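PDB 2NSF: uncharacterized protein from Corynebacterium glutamicum, which probably catalyses the mycothiol-dependent isomerisation of maleylpyruvate, as a zinc-binding enzyme built from an N-terminal and a C-terminal domain. Local coordinates for residues A[157-169]-A[180-192]. Numbering follows the deposited sequence.
With ZN (zinc ion), chain E; SO4 (sulfate ion), chain B.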
ATOM      1  N   THR A 157       6.305  -9.503   1.859  1.00 19.79           N
ATOM      2  CA  THR A 157       6.890  -8.160   1.832  1.00 19.28           C
ATOM      3  C   THR A 157       6.887  -7.583   0.422  1.00 18.41           C
ATOM      4  O   THR A 157       6.877  -6.368   0.248  1.00 17.92           O
ATOM      5  CB  THR A 157       8.343  -8.143   2.362  1.00 18.87           C
ATOM      6  OG1 THR A 157       9.172  -8.963   1.530  1.00 20.63           O
ATOM      7  CG2 THR A 157       8.394  -8.646   3.801  1.00 19.59           C
ATOM      8  N   LEU A 158       6.905  -8.450  -0.584  1.00 18.19           N
ATOM      9  CA  LEU A 158       6.881  -7.980  -1.964  1.00 16.96           C
ATOM     10  C   LEU A 158       5.523  -7.329  -2.228  1.00 17.30           C
ATOM     11  O   LEU A 158       5.434  -6.291  -2.883  1.00 16.66           O
ATOM     12  CB  LEU A 158       7.109  -9.148  -2.928  1.00 19.08           C
ATOM     13  CG  LEU A 158       8.470  -9.847  -2.818  1.00 20.56           C
ATOM     14  CD1 LEU A 158       8.450 -11.119  -3.646  1.00 21.86           C
ATOM     15  CD2 LEU A 158       9.586  -8.912  -3.283  1.00 21.37           C
ATOM     16  N   TRP A 159       4.469  -7.943  -1.702  1.00 18.26           N
ATOM     17  CA  TRP A 159       3.116  -7.418  -1.861  1.00 16.90           C
ATOM     18  C   TRP A 159       2.940  -6.179  -0.989  1.00 18.02           C
ATOM     19  O   TRP A 159       2.410  -5.155  -1.425  1.00 17.13           O
ATOM     20  CB  TRP A 159       2.087  -8.479  -1.453  1.00 16.62           C
ATOM     21  CG  TRP A 159       0.702  -7.925  -1.207  1.00 16.50           C
ATOM     22  CD1 TRP A 159      -0.007  -7.988  -0.042  1.00 16.70           C
ATOM     23  CD2 TRP A 159      -0.128  -7.219  -2.141  1.00 17.07           C
ATOM     24  NE1 TRP A 159      -1.225  -7.369  -0.188  1.00 18.44           N
ATOM     25  CE2 TRP A 159      -1.326  -6.887  -1.468  1.00 17.58           C
ATOM     26  CE3 TRP A 159       0.021  -6.835  -3.483  1.00 16.90           C
ATOM     27  CZ2 TRP A 159      -2.372  -6.189  -2.087  1.00 18.27           C
ATOM     28  CZ3 TRP A 159      -1.025  -6.138  -4.101  1.00 16.09           C
ATOM     29  CH2 TRP A 159      -2.202  -5.824  -3.401  1.00 17.74           C
ATOM     30  N   MET A 160       3.389  -6.278   0.255  1.00 17.75           N
ATOM     31  CA  MET A 160       3.260  -5.162   1.182  1.00 18.23           C
ATOM     32  C   MET A 160       3.946  -3.911   0.649  1.00 16.98           C
ATOM     33  O   MET A 160       3.388  -2.815   0.714  1.00 18.02           O
ATOM     34  CB  MET A 160       3.843  -5.550   2.540  1.00 18.34           C
ATOM     35  CG  MET A 160       3.067  -6.661   3.226  1.00 19.34           C
ATOM     36  SD  MET A 160       4.015  -7.448   4.537  1.00 22.45           S
ATOM     37  CE  MET A 160       3.802  -6.277   5.848  1.00 20.88           C
ATOM     38  N   ARG A 161       5.151  -4.066   0.118  1.00 17.32           N
ATOM     39  CA  ARG A 161       5.859  -2.907  -0.415  1.00 17.56           C
ATOM     40  C   ARG A 161       5.133  -2.370  -1.648  1.00 16.53           C
ATOM     41  O   ARG A 161       5.029  -1.156  -1.828  1.00 15.75           O
ATOM     42  CB  ARG A 161       7.301  -3.267  -0.766  1.00 15.42           C
ATOM     43  CG  ARG A 161       8.137  -2.073  -1.236  1.00 15.80           C
ATOM     44  CD  ARG A 161       8.218  -0.978  -0.168  1.00 16.03           C
ATOM     45  NE  ARG A 161       9.152   0.077  -0.556  1.00 16.44           N
ATOM     46  CZ  ARG A 161       9.330   1.210   0.118  1.00 15.09           C
ATOM     47  NH1 ARG A 161       8.634   1.450   1.223  1.00 15.13           N
ATOM     48  NH2 ARG A 161      10.202   2.111  -0.318  1.00 16.06           N
ATOM     49  N   SER A 162       4.628  -3.265  -2.490  1.00 16.02           N
ATOM     50  CA  SER A 162       3.904  -2.843  -3.687  1.00 16.11           C
ATOM     51  C   SER A 162       2.701  -1.968  -3.327  1.00 16.46           C
ATOM     52  O   SER A 162       2.451  -0.956  -3.983  1.00 15.67           O
ATOM     53  CB  SER A 162       3.441  -4.061  -4.497  1.00 15.64           C
ATOM     54  OG  SER A 162       4.546  -4.749  -5.071  1.00 16.73           O
ATOM     55  N   ARG A 163       1.943  -2.353  -2.297  1.00 16.41           N
ATOM     56  CA  ARG A 163       0.789  -1.549  -1.890  1.00 16.85           C
ATOM     57  C   ARG A 163       1.243  -0.132  -1.560  1.00 18.40           C
ATOM     58  O   ARG A 163       0.607   0.851  -1.939  1.00 18.05           O
ATOM     59  CB  ARG A 163       0.113  -2.118  -0.636  1.00 18.37           C
ATOM     60  CG  ARG A 163      -0.533  -3.469  -0.787  1.00 17.55           C
ATOM     61  CD  ARG A 163      -1.289  -3.834   0.491  1.00 18.53           C
ATOM     62  NE  ARG A 163      -0.457  -3.664   1.683  1.00 19.62           N
ATOM     63  CZ  ARG A 163      -0.585  -4.387   2.790  1.00 21.35           C
ATOM     64  NH1 ARG A 163      -1.520  -5.330   2.860  1.00 20.81           N
ATOM     65  NH2 ARG A 163       0.233  -4.188   3.816  1.00 18.82           N
ATOM     66  N   GLU A 164       2.348  -0.044  -0.830  1.00 17.32           N
ATOM     67  CA  GLU A 164       2.881   1.245  -0.420  1.00 17.14           C
ATOM     68  C   GLU A 164       3.328   2.134  -1.568  1.00 16.16           C
ATOM     69  O   GLU A 164       2.869   3.268  -1.692  1.00 15.54           O
ATOM     70  CB  GLU A 164       4.070   1.050   0.526  1.00 18.37           C
ATOM     71  CG  GLU A 164       3.749   0.340   1.830  1.00 18.51           C
ATOM     72  CD  GLU A 164       2.787   1.112   2.707  1.00 20.90           C
ATOM     73  OE1 GLU A 164       2.901   2.355   2.795  1.00 20.32           O
ATOM     74  OE2 GLU A 164       1.920   0.471   3.334  1.00 22.14           O
ATOM     75  N   VAL A 165       4.232   1.632  -2.402  1.00 15.15           N
ATOM     76  CA  VAL A 165       4.749   2.451  -3.487  1.00 15.16           C
ATOM     77  C   VAL A 165       3.751   2.815  -4.579  1.00 16.34           C
ATOM     78  O   VAL A 165       3.758   3.945  -5.062  1.00 15.43           O
ATOM     79  CB  VAL A 165       6.014   1.813  -4.130  1.00 16.27           C
ATOM     80  CG1 VAL A 165       7.169   1.843  -3.131  1.00 16.85           C
ATOM     81  CG2 VAL A 165       5.732   0.386  -4.567  1.00 16.66           C
ATOM     82  N   TRP A 166       2.886   1.884  -4.967  1.00 17.05           N
ATOM     83  CA  TRP A 166       1.921   2.196  -6.014  1.00 17.01           C
ATOM     84  C   TRP A 166       0.841   3.157  -5.549  1.00 16.53           C
ATOM     85  O   TRP A 166       0.390   4.008  -6.318  1.00 16.64           O
ATOM     86  CB  TRP A 166       1.277   0.919  -6.566  1.00 16.70           C
ATOM     87  CG  TRP A 166       2.175   0.150  -7.488  1.00 17.21           C
ATOM     88  CD1 TRP A 166       2.827  -1.017  -7.216  1.00 15.94           C
ATOM     89  CD2 TRP A 166       2.519   0.498  -8.837  1.00 16.94           C
ATOM     90  NE1 TRP A 166       3.554  -1.421  -8.313  1.00 18.32           N
ATOM     91  CE2 TRP A 166       3.383  -0.508  -9.321  1.00 16.85           C
ATOM     92  CE3 TRP A 166       2.181   1.566  -9.682  1.00 18.73           C
ATOM     93  CZ2 TRP A 166       3.918  -0.481 -10.618  1.00 18.00           C
ATOM     94  CZ3 TRP A 166       2.715   1.595 -10.978  1.00 18.05           C
ATOM     95  CH2 TRP A 166       3.574   0.577 -11.429  1.00 17.82           C
ATOM     96  N   ILE A 167       0.421   3.038  -4.292  1.00 14.58           N
ATOM     97  CA  ILE A 167      -0.605   3.926  -3.785  1.00 14.84           C
ATOM     98  C   ILE A 167      -0.035   5.252  -3.292  1.00 15.53           C
ATOM     99  O   ILE A 167      -0.585   6.308  -3.594  1.00 15.92           O
ATOM    100  CB  ILE A 167      -1.417   3.285  -2.646  1.00 15.65           C
ATOM    101  CG1 ILE A 167      -2.126   2.025  -3.165  1.00 18.97           C
ATOM    102  CG2 ILE A 167      -2.434   4.289  -2.116  1.00 16.08           C
ATOM    103  CD1 ILE A 167      -2.862   1.236  -2.092  1.00 20.38           C
ATOM    104  N   HIS A 168       1.056   5.216  -2.533  1.00 15.72           N
ATOM    105  CA  HIS A 168       1.621   6.469  -2.052  1.00 16.37           C
ATOM    106  C   HIS A 168       2.170   7.325  -3.184  1.00 16.75           C
ATOM    107  O   HIS A 168       2.391   8.518  -3.007  1.00 18.66           O
ATOM    108  CB  HIS A 168       2.679   6.218  -0.975  1.00 15.75           C
ATOM    109  CG  HIS A 168       2.090   5.786   0.333  1.00 15.86           C
ATOM    110  ND1 HIS A 168       0.925   6.325   0.826  1.00 16.26           N
ATOM    111  CD2 HIS A 168       2.496   4.868   1.240  1.00 18.27           C
ATOM    112  CE1 HIS A 168       0.630   5.756   1.982  1.00 17.79           C
ATOM    113  NE2 HIS A 168       1.568   4.870   2.254  1.00 16.78           N
ATOM    114  N   ALA A 169       2.378   6.724  -4.351  1.00 16.75           N
ATOM    115  CA  ALA A 169       2.851   7.495  -5.499  1.00 16.82           C
ATOM    116  C   ALA A 169       1.744   8.496  -5.818  1.00 18.18           C
ATOM    117  O   ALA A 169       2.007   9.637  -6.201  1.00 17.44           O
ATOM    118  CB  ALA A 169       3.099   6.581  -6.690  1.00 16.60           C
ATOM    119  N   ASP A 180      -2.678   4.282 -13.207  1.00 19.25           N
ATOM    120  CA  ASP A 180      -1.297   3.904 -13.510  1.00 19.79           C
ATOM    121  C   ASP A 180      -0.932   2.537 -12.938  1.00 18.23           C
ATOM    122  O   ASP A 180       0.004   1.884 -13.401  1.00 17.61           O
ATOM    123  CB  ASP A 180      -0.305   4.921 -12.922  1.00 21.32           C
ATOM    124  CG  ASP A 180      -0.321   6.248 -13.642  1.00 24.58           C
ATOM    125  OD1 ASP A 180      -0.592   6.263 -14.865  1.00 24.25           O
ATOM    126  OD2 ASP A 180      -0.038   7.278 -12.988  1.00 21.17           O
ATOM    127  N   ILE A 181      -1.677   2.110 -11.927  1.00 17.05           N
ATOM    128  CA  ILE A 181      -1.392   0.850 -11.249  1.00 17.75           C
ATOM    129  C   ILE A 181      -1.784  -0.401 -12.019  1.00 18.34           C
ATOM    130  O   ILE A 181      -2.929  -0.535 -12.463  1.00 19.52           O
ATOM    131  CB  ILE A 181      -2.086   0.818  -9.871  1.00 16.28           C
ATOM    132  CG1 ILE A 181      -1.680   2.055  -9.066  1.00 16.25           C
ATOM    133  CG2 ILE A 181      -1.713  -0.457  -9.122  1.00 14.69           C
ATOM    134  CD1 ILE A 181      -2.484   2.248  -7.791  1.00 16.88           C
ATOM    135  N   PRO A 182      -0.830  -1.335 -12.195  1.00 18.80           N
ATOM    136  CA  PRO A 182      -1.089  -2.585 -12.912  1.00 18.94           C
ATOM    137  C   PRO A 182      -2.352  -3.253 -12.382  1.00 20.32           C
ATOM    138  O   PRO A 182      -2.577  -3.324 -11.175  1.00 19.69           O
ATOM    139  CB  PRO A 182       0.162  -3.405 -12.636  1.00 20.25           C
ATOM    140  CG  PRO A 182       1.229  -2.356 -12.619  1.00 21.27           C
ATOM    141  CD  PRO A 182       0.587  -1.251 -11.794  1.00 20.13           C
ATOM    142  N   GLU A 183      -3.175  -3.746 -13.299  1.00 19.43           N
ATOM    143  CA  GLU A 183      -4.427  -4.384 -12.935  1.00 20.09           C
ATOM    144  C   GLU A 183      -4.300  -5.503 -11.899  1.00 18.96           C
ATOM    145  O   GLU A 183      -5.143  -5.623 -11.013  1.00 19.59           O
ATOM    146  CB  GLU A 183      -5.104  -4.909 -14.198  1.00 21.19           C
ATOM    147  CG  GLU A 183      -6.502  -5.443 -13.985  1.00 23.44           C
ATOM    148  CD  GLU A 183      -7.167  -5.799 -15.297  1.00 24.64           C
ATOM    149  OE1 GLU A 183      -7.290  -4.900 -16.154  1.00 23.20           O
ATOM    150  OE2 GLU A 183      -7.561  -6.969 -15.473  1.00 28.01           O
ATOM    151  N   VAL A 184      -3.260  -6.326 -12.000  1.00 18.24           N
ATOM    152  CA  VAL A 184      -3.105  -7.417 -11.044  1.00 19.67           C
ATOM    153  C   VAL A 184      -3.006  -6.864  -9.621  1.00 19.14           C
ATOM    154  O   VAL A 184      -3.497  -7.478  -8.670  1.00 18.29           O
ATOM    155  CB  VAL A 184      -1.866  -8.298 -11.373  1.00 20.49           C
ATOM    156  CG1 VAL A 184      -0.578  -7.512 -11.165  1.00 22.21           C
ATOM    157  CG2 VAL A 184      -1.886  -9.558 -10.517  1.00 22.51           C
ATOM    158  N   ILE A 185      -2.396  -5.694  -9.475  1.00 18.50           N
ATOM    159  CA  ILE A 185      -2.279  -5.078  -8.161  1.00 18.38           C
ATOM    160  C   ILE A 185      -3.620  -4.489  -7.734  1.00 17.71           C
ATOM    161  O   ILE A 185      -4.020  -4.622  -6.579  1.00 16.72           O
ATOM    162  CB  ILE A 185      -1.179  -3.995  -8.152  1.00 20.82           C
ATOM    163  CG1 ILE A 185       0.192  -4.679  -8.215  1.00 20.99           C
ATOM    164  CG2 ILE A 185      -1.294  -3.128  -6.897  1.00 18.72           C
ATOM    165  CD1 ILE A 185       1.350  -3.731  -8.371  1.00 22.60           C
ATOM    166  N   LEU A 186      -4.328  -3.854  -8.664  1.00 15.56           N
ATOM    167  CA  LEU A 186      -5.634  -3.281  -8.348  1.00 15.74           C
ATOM    168  C   LEU A 186      -6.633  -4.375  -7.957  1.00 16.85           C
ATOM    169  O   LEU A 186      -7.399  -4.213  -7.003  1.00 15.55           O
ATOM    170  CB  LEU A 186      -6.184  -2.497  -9.547  1.00 15.53           C
ATOM    171  CG  LEU A 186      -5.486  -1.179  -9.899  1.00 16.03           C
ATOM    172  CD1 LEU A 186      -6.148  -0.565 -11.123  1.00 18.17           C
ATOM    173  CD2 LEU A 186      -5.578  -0.215  -8.711  1.00 14.09           C
ATOM    174  N   ARG A 187      -6.630  -5.484  -8.694  1.00 16.41           N
ATOM    175  CA  ARG A 187      -7.544  -6.584  -8.395  1.00 19.56           C
ATOM    176  C   ARG A 187      -7.263  -7.156  -7.013  1.00 19.58           C
ATOM    177  O   ARG A 187      -8.188  -7.475  -6.263  1.00 18.41           O
ATOM    178  CB  ARG A 187      -7.429  -7.706  -9.432  1.00 21.77           C
ATOM    179  CG  ARG A 187      -7.991  -7.368 -10.805  1.00 27.80           C
ATOM    180  CD  ARG A 187      -8.167  -8.636 -11.639  1.00 29.84           C
ATOM    181  NE  ARG A 187      -6.932  -9.412 -11.724  1.00 30.82           N
ATOM    182  CZ  ARG A 187      -6.060  -9.338 -12.724  1.00 31.62           C
ATOM    183  NH1 ARG A 187      -6.281  -8.524 -13.748  1.00 32.96           N
ATOM    184  NH2 ARG A 187      -4.956 -10.070 -12.696  1.00 31.33           N
ATOM    185  N   THR A 188      -5.984  -7.288  -6.681  1.00 17.34           N
ATOM    186  CA  THR A 188      -5.608  -7.827  -5.379  1.00 18.07           C
ATOM    187  C   THR A 188      -6.006  -6.858  -4.265  1.00 17.19           C
ATOM    188  O   THR A 188      -6.429  -7.284  -3.188  1.00 17.16           O
ATOM    189  CB  THR A 188      -4.094  -8.123  -5.319  1.00 19.52           C
ATOM    190  OG1 THR A 188      -3.743  -8.997  -6.404  1.00 21.31           O
ATOM    191  CG2 THR A 188      -3.738  -8.818  -4.002  1.00 18.67           C
ATOM    192  N   LEU A 189      -5.885  -5.558  -4.524  1.00 16.58           N
ATOM    193  CA  LEU A 189      -6.270  -4.551  -3.536  1.00 17.49           C
ATOM    194  C   LEU A 189      -7.781  -4.547  -3.303  1.00 18.19           C
ATOM    195  O   LEU A 189      -8.244  -4.437  -2.165  1.00 17.73           O
ATOM    196  CB  LEU A 189      -5.842  -3.147  -3.989  1.00 17.35           C
ATOM    197  CG  LEU A 189      -4.374  -2.750  -3.854  1.00 18.74           C
ATOM    198  CD1 LEU A 189      -4.157  -1.376  -4.504  1.00 17.12           C
ATOM    199  CD2 LEU A 189      -3.991  -2.715  -2.376  1.00 19.57           C
ATOM    200  N   ALA A 190      -8.555  -4.655  -4.377  1.00 17.17           N
ATOM    201  CA  ALA A 190     -10.007  -4.657  -4.237  1.00 18.07           C
ATOM    202  C   ALA A 190     -10.443  -5.816  -3.349  1.00 17.00           C
ATOM    203  O   ALA A 190     -11.297  -5.659  -2.469  1.00 18.20           O
ATOM    204  CB  ALA A 190     -10.666  -4.769  -5.603  1.00 16.41           C
ATOM    205  N   ALA A 191      -9.857  -6.985  -3.587  1.00 16.77           N
ATOM    206  CA  ALA A 191     -10.175  -8.176  -2.809  1.00 15.98           C
ATOM    207  C   ALA A 191      -9.698  -8.036  -1.368  1.00 17.56           C
ATOM    208  O   ALA A 191     -10.444  -8.308  -0.430  1.00 17.93           O
ATOM    209  CB  ALA A 191      -9.537  -9.404  -3.447  1.00 16.89           C
ATOM    210  N   GLU A 192      -8.453  -7.611  -1.190  1.00 18.37           N
ATOM    211  CA  GLU A 192      -7.902  -7.483   0.157  1.00 18.52           C
ATOM    212  C   GLU A 192      -8.649  -6.485   1.029  1.00 18.07           C
ATOM    213  O   GLU A 192      -8.959  -6.768   2.187  1.00 18.83           O
ATOM    214  CB  GLU A 192      -6.430  -7.080   0.104  1.00 19.21           C
ATOM    215  CG  GLU A 192      -5.761  -7.136   1.466  1.00 21.22           C
ATOM    216  CD  GLU A 192      -4.290  -6.798   1.408  1.00 21.62           C
ATOM    217  OE1 GLU A 192      -3.958  -5.595   1.385  1.00 23.52           O
ATOM    218  OE2 GLU A 192      -3.472  -7.741   1.376  1.00 24.64           O
TER
HETATM  219 ZN    ZN E 404       1.606   3.578   3.960  1.00 26.97          ZN
HETATM  220  S   SO4 B 401      -1.192  -6.132   6.634  1.00 26.12           S
HETATM  221  O1  SO4 B 401      -1.181  -7.160   7.691  1.00 28.76           O
HETATM  222  O2  SO4 B 401       0.068  -5.378   6.658  1.00 28.96           O
HETATM  223  O3  SO4 B 401      -2.312  -5.214   6.875  1.00 26.46           O
HETATM  224  O4  SO4 B 401      -1.340  -6.777   5.319  1.00 28.60           O
HETATM  225  O   HOH W   1       1.151   1.953   5.352  1.00 20.41           O
HETATM  226  O   HOH W   2      -0.454   2.712   2.998  1.00 24.43           O
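W159 and W166 carry the contact, one inserted into helix 183-192, the other lying under P182. W159 fits as a knob among I185, T188, L189 and E192. With CG anti to the backbone N (chi1 164°), its ring reaches across and takes T188 CG2 over one face, 3.7 Å from the six-membered-ring centroid, while CG of R163 covers the opposite face. W166 is packed just as closely: P182 CD stands almost straight above its six-membered ring, 3.5 Å from the centroid, and W166 NE1 is hydrogen-bonded to L35, outside the two segments. I185 bridges the rings, CG2 4.1 Å from W159 CZ3 and CD1 3.2 Å from W166 NE1; I167 and L189 pack to one side.

Exposed D180 edges the W166 end. At the partly exposed other end, E192 OE2 accepts from W159 NE1 (2.8 Å) and E192 OE1 forms a salt bridge with R163 NH1 (2.9 Å), both on their syn sides but well out of the carboxylate plane. R163 also grips a sulfate. E164, the next residue, and H168 a turn further bind zinc with H72. The segment axes cross at -102°; helices 66-89 and 29-49 flank helix 156-171, and the first turns of helix 183-199 pack on helix 232-239.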